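Beta-agarase B (Zobellia galactanivorans, PDB 4ATF) hydrolyses the beta-1,4 linkages of agarose at random with retention of the anomeric configuration, giving mainly the tetramer. Local coordinates at residues 259-264 / 292-297; 123-128 / 143-148; 135-140 / 247-252. The protein carries 1 engineered substitution. One frame throughout, in Å; residues are numbered along the deposited sequence.

Contacts 1 and 2 are near neighbours, with centres about 7 Å apart, and both reach the galactose of chain E. Strand 255-262 of contact 1 runs beside strand 125-132 of contact 2, and Glu262 O accepts a probable hydrogen bond from Ala125 N at 2.9 Å. Contact 3 lies across the chain's centre from contact 2, its centre about 24 Å from those of contacts 1 and 2. It shares strand 137-145 with contact 2. That strand carries the probable nucleophile Glu138 in contact 3 and the probable proton donor position in contact 2, where an engineered Asp143 replaces Glu. Contact 3 also reaches the galactose of chain B, through Asp135.

Contact 1: residues 259-264 / 292-297; sequences INTEDQ and NTFGVD. With NA (sodium ion), chain I; GAL (beta-D-galactopyranose), chain E.
Phe294 places its CG anti to the backbone N (chi1 179°), and this sends the ring across to strand 259-262. Ile259 turns its CG2 branch anti to its own N (chi1 -57°), where it can meet both Phe294 and Val296. The side chains of Ile259 and Phe294 cross at about a right angle, with Ile259 CG2 3.9 Å from Phe294 CE2. The same methyl lies 4.0 Å from Val296 CG2. Thr261 offers its methyl and not its hydroxyl: Thr261 CG2 packs against Phe294 CB at 3.6 Å. The backbone takes part too, since Asn260 O comes within 3.7 Å of Phe294 CD2, obliquely to the ring.

The two strands run antiparallel at 161°, with axes 8.4 Å apart. They do not pair with each other. They face each other across the jelly-roll beta-sandwich of family GH16, strand 255-262 in the sheet that carries the substrate and strand 293-306 in the opposing sheet. Met85, Met120 and Ser126 add to the packing round Ile259, Thr261 and Phe294.

The ligand-binding groups sit at the outer ends. Glu262, an experimentally established substrate-binding residue, accepts a hydrogen bond at OE1 from O4 of the chain E galactose, 2.6 Å away. At the other end, Asp297 grips the sodium ion twice, through its backbone O at 2.3 Å and its OD1 at 2.4 Å. A water, Asn37 O, Gly81 O and Glu39 OE2 complete the site. Asp297 OD2 also forms a salt bridge with Arg116, so its two carboxylate oxygens face different cations.

The chemistry is thus divided. Methyls and one ring join the sheets in the interior, while the carboxylate of Glu262 takes the sugar and that of Asp297 the metal.

Contact 2: residues 123-128 / 143-148; sequences TLASDV and DAYGAD. Engineered in segment 143-148: Asp143 (natural residue Glu). With GAL (beta-D-galactopyranose), chain E.
Asp143, engineered in place of the natural Glu, lies side by side with Asp127 in the beta hairpin of strands 125-132 and 137-145. Its CG is anti to the backbone N (chi1 167°) and that of Asp127 beside the N, which brings the carboxylates alongside each other. Asp143 OD1 is 3.1 Å from Asp127 OD1, two acceptors without a bond, and Asp143 OD2 is hydrogen-bonded to His165. Asp127 OD1 is also 2.9 Å from O6 of the chain E galactose. With an alanine in place of Asp127, galactose O6 and Asp143 OD1 would probably be left without the carboxylate beside both.

Ala144 and Ser126 form an antiparallel hydrogen-bonded pair: Ser126 N donates nearly straight to Ala144 O at 2.9 Å, Ala144 N to Ser126 O at 3.2 Å. Their side chains lie on the Phe294 face, those of Asp127 and Asp143 on the glycan face.

Tyr145 sets its ring beside Ala125, CE2 3.5 Å from Ala125 CB. Thr123 O meets the ring edge in plane, and the hydroxyl reaches Gln264. Gly146 N donates to a water that also bonds Leu124 O, Ala144 O and Ser126 OG, itself hydrogen-bonded to Met120 N. Ala147 CB is 4.2 Å from Thr123 CG2.

Contact 3: residues 135-140 / 247-252; sequences DTQEID and TRTGLN. With GAL (beta-D-galactopyranose), chain B.
Leu251 lays its two methyls along strand 137-140, one against each of two residues. CD2 rests on the aliphatic part of Gln137, 3.9 Å from Gln137 CB, and CD1 lies 4.0 Å from Ile139 CG1. CD2 also comes within 4.2 Å of the backbone O of Glu138. The leucine keeps its CG beside its backbone N (chi1 -64°), and this carries the branched end to the strand although its CB does not point there.

Gln137 reaches the other way. Its chain is extended beyond CG, and its amide group ends over the loop, with Gln137 CD 3.5 Å from Gly250 O. There it meets the side chain of Asn252 at about a right angle, the two amide planes 58° apart. The loop is folded tightly at this point. Leu251 is the centre of an inverse gamma turn, closed by a weak bond from Asn252 N to Gly250 O.

The strand holds the start of the ExDxxE signature of family GH16: Glu138, probably the nucleophile, then Asp140, and the position of the probable proton donor further on, where this protein has an engineered Asp143. Gln137 and Ile139 point to the loop. Glu138 points away from the loop, and its side chain lies near the bound sugars. The loop packs against the side of the strand that carries Gln137 and Ile139. Leu251 also touches His168 and Val170 of the neighbouring strand, and Leu251 O accepts a hydrogen bond from Trp205 NE1. Ile139 packs on Val203 and Trp205 of strand 199-207.

Before the strand, Asp135 faces the sugar. Asp135 OD2 accepts a hydrogen bond from O2 of the chain B galactose at 2.5 Å. Asp135 OD1 is hydrogen-bonded to His60, and Tyr59 OH and Asn61 ND2 bond the same galactose.

Contact 1: residues 259-264 / 292-297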
loop_
_atom_site.group_PDB
_atom_site.type_symbol
_atom_site.label_atom_id
_atom_site.label_comp_id
_atom_site.label_asym_id
_atom_site.label_seq_id
_atom_site.Cartn_x
_atom_site.Cartn_y
_atom_site.Cartn_z
ATOM N N ILE A 259 5.133 2.602 2.800
ATOM C CA ILE A 259 4.544 1.600 3.699
ATOM C C ILE A 259 3.919 2.387 4.861
ATOM O O ILE A 259 4.628 3.157 5.512
ATOM C CB ILE A 259 5.637 0.602 4.208
ATOM C CG1 ILE A 259 6.325 -0.053 2.999
ATOM C CG2 ILE A 259 4.968 -0.431 5.215
ATOM C CD1 ILE A 259 7.432 -1.095 3.340
ATOM N N ASN A 260 2.632 2.188 5.169
ATOM C CA ASN A 260 2.005 2.944 6.221
ATOM C C ASN A 260 0.774 2.261 6.724
ATOM O O ASN A 260 0.423 1.157 6.267
ATOM C CB ASN A 260 1.716 4.438 5.791
ATOM C CG ASN A 260 0.514 4.594 4.820
ATOM O OD1 ASN A 260 -0.412 3.808 4.823
ATOM N ND2 ASN A 260 0.527 5.659 4.017
ATOM N N THR A 261 0.150 2.891 7.728
ATOM C CA THR A 261 -1.250 2.598 8.072
ATOM C C THR A 261 -1.989 3.908 7.941
ATOM O O THR A 261 -1.330 4.983 7.982
ATOM C CB THR A 261 -1.440 1.922 9.474
ATOM O OG1 THR A 261 -1.069 2.838 10.521
ATOM C CG2 THR A 261 -0.530 0.653 9.578
ATOM N N GLU A 262 -3.332 3.847 7.827
ATOM C CA GLU A 262 -4.162 5.069 7.569
ATOM C C GLU A 262 -5.544 4.884 8.146
ATOM O O GLU A 262 -6.129 3.792 8.039
ATOM C CB GLU A 262 -4.397 5.394 6.051
ATOM C CG GLU A 262 -3.202 5.877 5.301
ATOM C CD GLU A 262 -3.460 6.124 3.771
ATOM O OE1 GLU A 262 -4.594 5.986 3.291
ATOM O OE2 GLU A 262 -2.490 6.364 3.019
ATOM N N ASP A 263 -6.096 5.952 8.710
ATOM C CA ASP A 263 -7.537 6.017 8.865
ATOM C C ASP A 263 -8.072 6.803 7.639
ATOM O O ASP A 263 -7.649 7.930 7.421
ATOM C CB ASP A 263 -7.898 6.788 10.153
ATOM C CG ASP A 263 -9.384 7.018 10.270
ATOM O OD1 ASP A 263 -9.866 8.092 9.777
ATOM O OD2 ASP A 263 -10.055 6.148 10.904
ATOM N N GLN A 264 -9.006 6.250 6.867
ATOM C CA GLN A 264 -9.523 6.985 5.722
ATOM C C GLN A 264 -10.932 7.612 6.010
ATOM O O GLN A 264 -11.731 7.052 6.758
ATOM C CB GLN A 264 -9.554 6.025 4.544
ATOM C CG GLN A 264 -8.132 5.737 4.163
ATOM C CD GLN A 264 -7.887 4.420 3.499
ATOM O OE1 GLN A 264 -6.717 4.074 3.135
ATOM N NE2 GLN A 264 -8.934 3.682 3.264
ATOM N N ASN A 292 -3.014 -3.260 16.717
ATOM C CA ASN A 292 -2.761 -2.069 15.930
ATOM C C ASN A 292 -1.294 -1.871 15.535
ATOM O O ASN A 292 -0.863 -0.757 15.311
ATOM C CB ASN A 292 -3.273 -0.854 16.715
ATOM C CG ASN A 292 -4.766 -0.957 16.945
ATOM O OD1 ASN A 292 -5.531 -0.652 16.046
ATOM N ND2 ASN A 292 -5.176 -1.435 18.114
ATOM N N THR A 293 -0.575 -2.978 15.370
ATOM C CA THR A 293 0.780 -2.966 14.892
ATOM C C THR A 293 0.851 -3.727 13.539
ATOM O O THR A 293 0.483 -4.892 13.458
ATOM C CB THR A 293 1.760 -3.604 15.945
ATOM O OG1 THR A 293 1.667 -2.859 17.159
ATOM C CG2 THR A 293 3.211 -3.559 15.464
ATOM N N PHE A 294 1.324 -3.043 12.509
ATOM C CA PHE A 294 1.462 -3.581 11.156
ATOM C C PHE A 294 2.930 -4.019 11.043
ATOM O O PHE A 294 3.837 -3.234 11.392
ATOM C CB PHE A 294 1.110 -2.465 10.155
ATOM C CG PHE A 294 1.234 -2.875 8.701
ATOM C CD1 PHE A 294 0.932 -4.200 8.282
ATOM C CD2 PHE A 294 1.679 -1.956 7.762
ATOM C CE1 PHE A 294 1.069 -4.588 6.912
ATOM C CE2 PHE A 294 1.782 -2.294 6.398
ATOM C CZ PHE A 294 1.477 -3.620 5.959
ATOM N N GLY A 295 3.166 -5.275 10.645
ATOM C CA GLY A 295 4.542 -5.829 10.589
ATOM C C GLY A 295 4.860 -6.221 9.162
ATOM O O GLY A 295 4.001 -6.820 8.466
ATOM N N VAL A 296 6.056 -5.850 8.717
ATOM C CA VAL A 296 6.533 -6.205 7.379
ATOM C C VAL A 296 7.837 -6.955 7.584
ATOM O O VAL A 296 8.786 -6.400 8.110
ATOM C CB VAL A 296 6.739 -4.960 6.443
ATOM C CG1 VAL A 296 7.384 -5.364 5.106
ATOM C CG2 VAL A 296 5.404 -4.298 6.177
ATOM N N ASP A 297 7.872 -8.238 7.228
ATOM C CA ASP A 297 9.090 -9.053 7.377
ATOM C C ASP A 297 10.136 -8.615 6.324
ATOM O O ASP A 297 11.327 -8.460 6.640
ATOM C CB ASP A 297 8.711 -10.551 7.221
ATOM C CG ASP A 297 9.887 -11.506 7.467
ATOM O OD1 ASP A 297 10.943 -11.065 7.961
ATOM O OD2 ASP A 297 9.754 -12.719 7.153
HETATM NA NA NA I . 12.737 -9.532 8.174
HETATM C C1 GAL E . -4.812 4.457 -2.103
HETATM C C2 GAL E . -5.140 5.942 -2.029
HETATM C C3 GAL E . -4.051 6.846 -1.442
HETATM C C4 GAL E . -3.705 6.261 -0.058
HETATM C C5 GAL E . -3.391 4.744 -0.208
HETATM C C6 GAL E . -2.919 4.078 1.097
HETATM O O2 GAL E . -5.309 6.320 -3.365
HETATM O O3 GAL E . -4.670 8.141 -1.350
HETATM O O4 GAL E . -4.837 6.414 0.757
HETATM O O5 GAL E . -4.421 3.966 -0.832
HETATM O O6 GAL E . -2.612 2.733 0.723
HETATM O O HOH W 1 14.049 -11.481 7.701
#

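Contact 2: residues 123-128 / 143-148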
loop_
_atom_site.group_PDB
_atom_site.type_symbol
_atom_site.label_atom_id
_atom_site.label_comp_id
_atom_site.label_asym_id
_atom_site.label_seq_id
_atom_site.Cartn_x
_atom_site.Cartn_y
_atom_site.Cartn_z
ATOM N N THR A 123 -9.368 -1.732 12.291
ATOM C CA THR A 123 -10.185 -1.148 11.218
ATOM C C THR A 123 -9.348 -0.196 10.422
ATOM O O THR A 123 -9.760 0.209 9.322
ATOM C CB THR A 123 -11.442 -0.349 11.781
ATOM O OG1 THR A 123 -11.017 0.518 12.846
ATOM C CG2 THR A 123 -12.491 -1.353 12.336
ATOM N N LEU A 124 -8.146 0.096 10.907
ATOM C CA LEU A 124 -7.231 0.952 10.120
ATOM C C LEU A 124 -6.696 0.197 8.922
ATOM O O LEU A 124 -6.625 -1.037 8.976
ATOM C CB LEU A 124 -6.005 1.316 10.968
ATOM C CG LEU A 124 -6.297 2.253 12.157
ATOM C CD1 LEU A 124 -4.905 2.447 12.859
ATOM C CD2 LEU A 124 -6.923 3.546 11.780
ATOM N N ALA A 125 -6.351 0.909 7.846
ATOM C CA ALA A 125 -5.718 0.283 6.660
ATOM C C ALA A 125 -4.278 -0.112 6.906
ATOM O O ALA A 125 -3.562 0.632 7.588
ATOM C CB ALA A 125 -5.799 1.240 5.386
ATOM N N SER A 126 -3.868 -1.270 6.380
ATOM C CA SER A 126 -2.461 -1.736 6.313
ATOM C C SER A 126 -2.027 -1.620 4.865
ATOM O O SER A 126 -2.632 -2.261 4.015
ATOM C CB SER A 126 -2.406 -3.210 6.725
ATOM O OG SER A 126 -2.849 -3.389 8.063
ATOM N N ASP A 127 -1.053 -0.758 4.548
ATOM C CA ASP A 127 -0.776 -0.369 3.149
ATOM C C ASP A 127 0.683 -0.580 2.749
ATOM O O ASP A 127 1.603 -0.172 3.498
ATOM C CB ASP A 127 -1.050 1.138 2.989
ATOM C CG ASP A 127 -2.503 1.496 3.236
ATOM O OD1 ASP A 127 -3.360 0.745 2.736
ATOM O OD2 ASP A 127 -2.781 2.528 3.947
ATOM N N VAL A 128 0.895 -1.105 1.530
ATOM C CA VAL A 128 2.172 -1.035 0.835
ATOM C C VAL A 128 1.799 -0.560 -0.563
ATOM O O VAL A 128 1.022 -1.225 -1.271
ATOM C CB VAL A 128 2.837 -2.444 0.716
ATOM C CG1 VAL A 128 4.139 -2.396 -0.109
ATOM C CG2 VAL A 128 3.118 -3.024 2.125
ATOM N N ASP A 143 -3.551 -3.312 0.282
ATOM C CA ASP A 143 -4.401 -2.295 0.903
ATOM C C ASP A 143 -5.525 -3.112 1.552
ATOM O O ASP A 143 -6.382 -3.721 0.854
ATOM C CB ASP A 143 -4.926 -1.271 -0.150
ATOM C CG ASP A 143 -6.086 -0.363 0.414
ATOM O OD1 ASP A 143 -6.121 0.099 1.554
ATOM O OD2 ASP A 143 -6.991 -0.042 -0.330
ATOM N N ALA A 144 -5.471 -3.251 2.876
ATOM C CA ALA A 144 -6.392 -4.196 3.576
ATOM C C ALA A 144 -6.796 -3.654 4.921
ATOM O O ALA A 144 -5.974 -3.027 5.597
ATOM C CB ALA A 144 -5.681 -5.632 3.762
ATOM N N TYR A 145 -8.038 -3.944 5.311
ATOM C CA TYR A 145 -8.657 -3.517 6.583
ATOM C C TYR A 145 -8.869 -4.834 7.324
ATOM O O TYR A 145 -9.868 -5.523 7.108
ATOM C CB TYR A 145 -10.002 -2.776 6.303
ATOM C CG TYR A 145 -9.792 -1.646 5.315
ATOM C CD1 TYR A 145 -9.859 -1.884 3.935
ATOM C CD2 TYR A 145 -9.434 -0.335 5.730
ATOM C CE1 TYR A 145 -9.626 -0.875 2.996
ATOM C CE2 TYR A 145 -9.213 0.709 4.741
ATOM C CZ TYR A 145 -9.314 0.414 3.403
ATOM O OH TYR A 145 -9.079 1.373 2.400
ATOM N N GLY A 146 -7.932 -5.234 8.186
ATOM C CA GLY A 146 -7.947 -6.616 8.685
ATOM C C GLY A 146 -8.832 -7.043 9.861
ATOM O O GLY A 146 -8.904 -8.249 10.137
ATOM N N ALA A 147 -9.470 -6.104 10.576
ATOM C CA ALA A 147 -10.111 -6.447 11.880
ATOM C C ALA A 147 -11.134 -7.591 11.785
ATOM O O ALA A 147 -11.955 -7.619 10.829
ATOM C CB ALA A 147 -10.821 -5.223 12.513
ATOM N N ASP A 148 -11.129 -8.485 12.781
ATOM C CA ASP A 148 -12.245 -9.461 12.887
ATOM C C ASP A 148 -13.576 -8.758 13.243
ATOM O O ASP A 148 -14.659 -9.204 12.817
ATOM C CB ASP A 148 -11.945 -10.461 14.002
ATOM C CG ASP A 148 -10.717 -11.374 13.650
ATOM O OD1 ASP A 148 -10.502 -11.666 12.420
ATOM O OD2 ASP A 148 -10.010 -11.819 14.597
HETATM C C1 GAL E . -4.812 4.457 -2.103
HETATM C C2 GAL E . -5.140 5.942 -2.029
HETATM C C3 GAL E . -4.051 6.846 -1.442
HETATM C C4 GAL E . -3.705 6.261 -0.058
HETATM C C5 GAL E . -3.391 4.744 -0.208
HETATM C C6 GAL E . -2.919 4.078 1.097
HETATM O O2 GAL E . -5.309 6.320 -3.365
HETATM O O3 GAL E . -4.670 8.141 -1.350
HETATM O O4 GAL E . -4.837 6.414 0.757
HETATM O O5 GAL E . -4.421 3.966 -0.832
HETATM O O6 GAL E . -2.612 2.733 0.723
HETATM O O HOH W 2 -5.603 -3.467 8.466
#

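Contact 3: residues 135-140 / 247-252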
loop_
_atom_site.group_PDB
_atom_site.type_symbol
_atom_site.label_atom_id
_atom_site.label_comp_id
_atom_site.label_asym_id
_atom_site.label_seq_id
_atom_site.Cartn_x
_atom_site.Cartn_y
_atom_site.Cartn_z
ATOM N N ASP A 135 2.333 12.998 -7.415
ATOM C CA ASP A 135 1.034 12.530 -6.815
ATOM C C ASP A 135 -0.057 12.240 -7.879
ATOM O O ASP A 135 -1.228 12.230 -7.567
ATOM C CB ASP A 135 0.500 13.568 -5.808
ATOM C CG ASP A 135 1.366 13.645 -4.508
ATOM O OD1 ASP A 135 2.025 12.639 -4.197
ATOM O OD2 ASP A 135 1.381 14.682 -3.835
ATOM N N THR A 136 0.335 12.103 -9.145
ATOM C CA THR A 136 -0.640 11.779 -10.149
ATOM C C THR A 136 -0.874 10.299 -10.473
ATOM O O THR A 136 -1.893 10.013 -11.138
ATOM C CB THR A 136 -0.346 12.489 -11.475
ATOM O OG1 THR A 136 0.940 12.052 -11.984
ATOM C CG2 THR A 136 -0.451 14.037 -11.296
ATOM N N GLN A 137 0.066 9.397 -10.113
ATOM C CA GLN A 137 -0.044 8.033 -10.501
ATOM C C GLN A 137 0.345 7.147 -9.272
ATOM O O GLN A 137 1.306 7.448 -8.546
ATOM C CB GLN A 137 0.888 7.733 -11.713
ATOM C CG GLN A 137 0.538 8.570 -12.952
ATOM C CD GLN A 137 1.533 8.373 -14.107
ATOM O OE1 GLN A 137 1.432 9.047 -15.169
ATOM N NE2 GLN A 137 2.437 7.447 -13.944
ATOM N N GLU A 138 -0.430 6.086 -9.033
ATOM C CA GLU A 138 -0.358 5.287 -7.801
ATOM C C GLU A 138 -0.665 3.822 -8.127
ATOM O O GLU A 138 -1.531 3.553 -8.982
ATOM C CB GLU A 138 -1.416 5.790 -6.766
ATOM C CG GLU A 138 -1.320 5.064 -5.378
ATOM C CD GLU A 138 -2.149 3.716 -5.300
ATOM O OE1 GLU A 138 -3.007 3.469 -6.181
ATOM O OE2 GLU A 138 -1.962 2.875 -4.344
ATOM N N ILE A 139 0.032 2.879 -7.470
ATOM C CA ILE A 139 -0.223 1.443 -7.632
ATOM C C ILE A 139 -0.275 0.858 -6.222
ATOM O O ILE A 139 0.682 1.062 -5.442
ATOM C CB ILE A 139 0.890 0.720 -8.448
ATOM C CG1 ILE A 139 0.898 1.220 -9.912
ATOM C CG2 ILE A 139 0.629 -0.866 -8.385
ATOM C CD1 ILE A 139 2.263 0.961 -10.648
ATOM N N ASP A 140 -1.401 0.235 -5.840
ATOM C CA ASP A 140 -1.452 -0.483 -4.547
ATOM C C ASP A 140 -0.758 -1.838 -4.588
ATOM O O ASP A 140 -0.860 -2.546 -5.591
ATOM C CB ASP A 140 -2.856 -0.872 -4.226
ATOM C CG ASP A 140 -3.759 0.262 -4.060
ATOM O OD1 ASP A 140 -3.364 1.442 -3.877
ATOM O OD2 ASP A 140 -4.944 -0.109 -4.180
ATOM N N THR A 247 -3.478 11.659 -25.646
ATOM C CA THR A 247 -2.021 11.756 -25.419
ATOM C C THR A 247 -1.766 11.065 -24.070
ATOM O O THR A 247 -0.858 11.490 -23.311
ATOM C CB THR A 247 -1.572 13.264 -25.372
ATOM O OG1 THR A 247 -2.490 13.961 -24.511
ATOM C CG2 THR A 247 -1.538 13.911 -26.815
ATOM N N ARG A 248 -2.563 10.017 -23.754
ATOM C CA ARG A 248 -2.423 9.336 -22.456
ATOM C C ARG A 248 -1.042 8.740 -22.246
ATOM O O ARG A 248 -0.484 8.094 -23.178
ATOM C CB ARG A 248 -3.444 8.198 -22.326
ATOM C CG ARG A 248 -4.874 8.711 -22.084
ATOM C CD ARG A 248 -5.838 7.551 -21.953
ATOM N NE ARG A 248 -6.140 7.030 -23.273
ATOM C CZ ARG A 248 -7.087 6.126 -23.528
ATOM N NH1 ARG A 248 -7.843 5.632 -22.532
ATOM N NH2 ARG A 248 -7.279 5.719 -24.793
ATOM N N THR A 249 -0.468 8.926 -21.062
ATOM C CA THR A 249 0.845 8.329 -20.770
ATOM C C THR A 249 0.732 6.892 -20.155
ATOM O O THR A 249 1.675 6.071 -20.179
ATOM C CB THR A 249 1.655 9.204 -19.759
ATOM O OG1 THR A 249 0.959 9.210 -18.491
ATOM C CG2 THR A 249 1.817 10.638 -20.292
ATOM N N GLY A 250 -0.395 6.613 -19.536
ATOM C CA GLY A 250 -0.518 5.383 -18.712
ATOM C C GLY A 250 0.264 5.560 -17.407
ATOM O O GLY A 250 0.652 6.709 -17.048
ATOM N N LEU A 251 0.544 4.440 -16.752
ATOM C CA LEU A 251 1.360 4.452 -15.495
ATOM C C LEU A 251 2.862 4.456 -15.854
ATOM O O LEU A 251 3.539 3.434 -15.819
ATOM C CB LEU A 251 0.962 3.258 -14.604
ATOM C CG LEU A 251 -0.519 3.290 -14.077
ATOM C CD1 LEU A 251 -0.906 1.937 -13.466
ATOM C CD2 LEU A 251 -0.667 4.388 -13.038
ATOM N N ASN A 252 3.384 5.605 -16.243
ATOM C CA ASN A 252 4.736 5.677 -16.824
ATOM C C ASN A 252 5.726 6.320 -15.855
ATOM O O ASN A 252 6.948 6.232 -16.068
ATOM C CB ASN A 252 4.731 6.514 -18.128
ATOM C CG ASN A 252 4.481 8.047 -17.844
ATOM O OD1 ASN A 252 3.432 8.416 -17.244
ATOM N ND2 ASN A 252 5.470 8.896 -18.166
HETATM C C1 GAL B . -2.101 14.012 -1.039
HETATM C C2 GAL B . -1.020 15.000 -1.510
HETATM C C3 GAL B . -1.021 16.266 -0.625
HETATM C C4 GAL B . -2.445 16.856 -0.515
HETATM C C5 GAL B . -3.458 15.766 -0.109
HETATM C C6 GAL B . -4.796 16.473 -0.031
HETATM O O2 GAL B . 0.295 14.405 -1.576
HETATM O O3 GAL B . -0.218 17.228 -1.272
HETATM O O4 GAL B . -2.858 17.235 -1.817
HETATM O O5 GAL B . -3.408 14.650 -1.055
HETATM O O6 GAL B . -5.571 15.455 0.501
#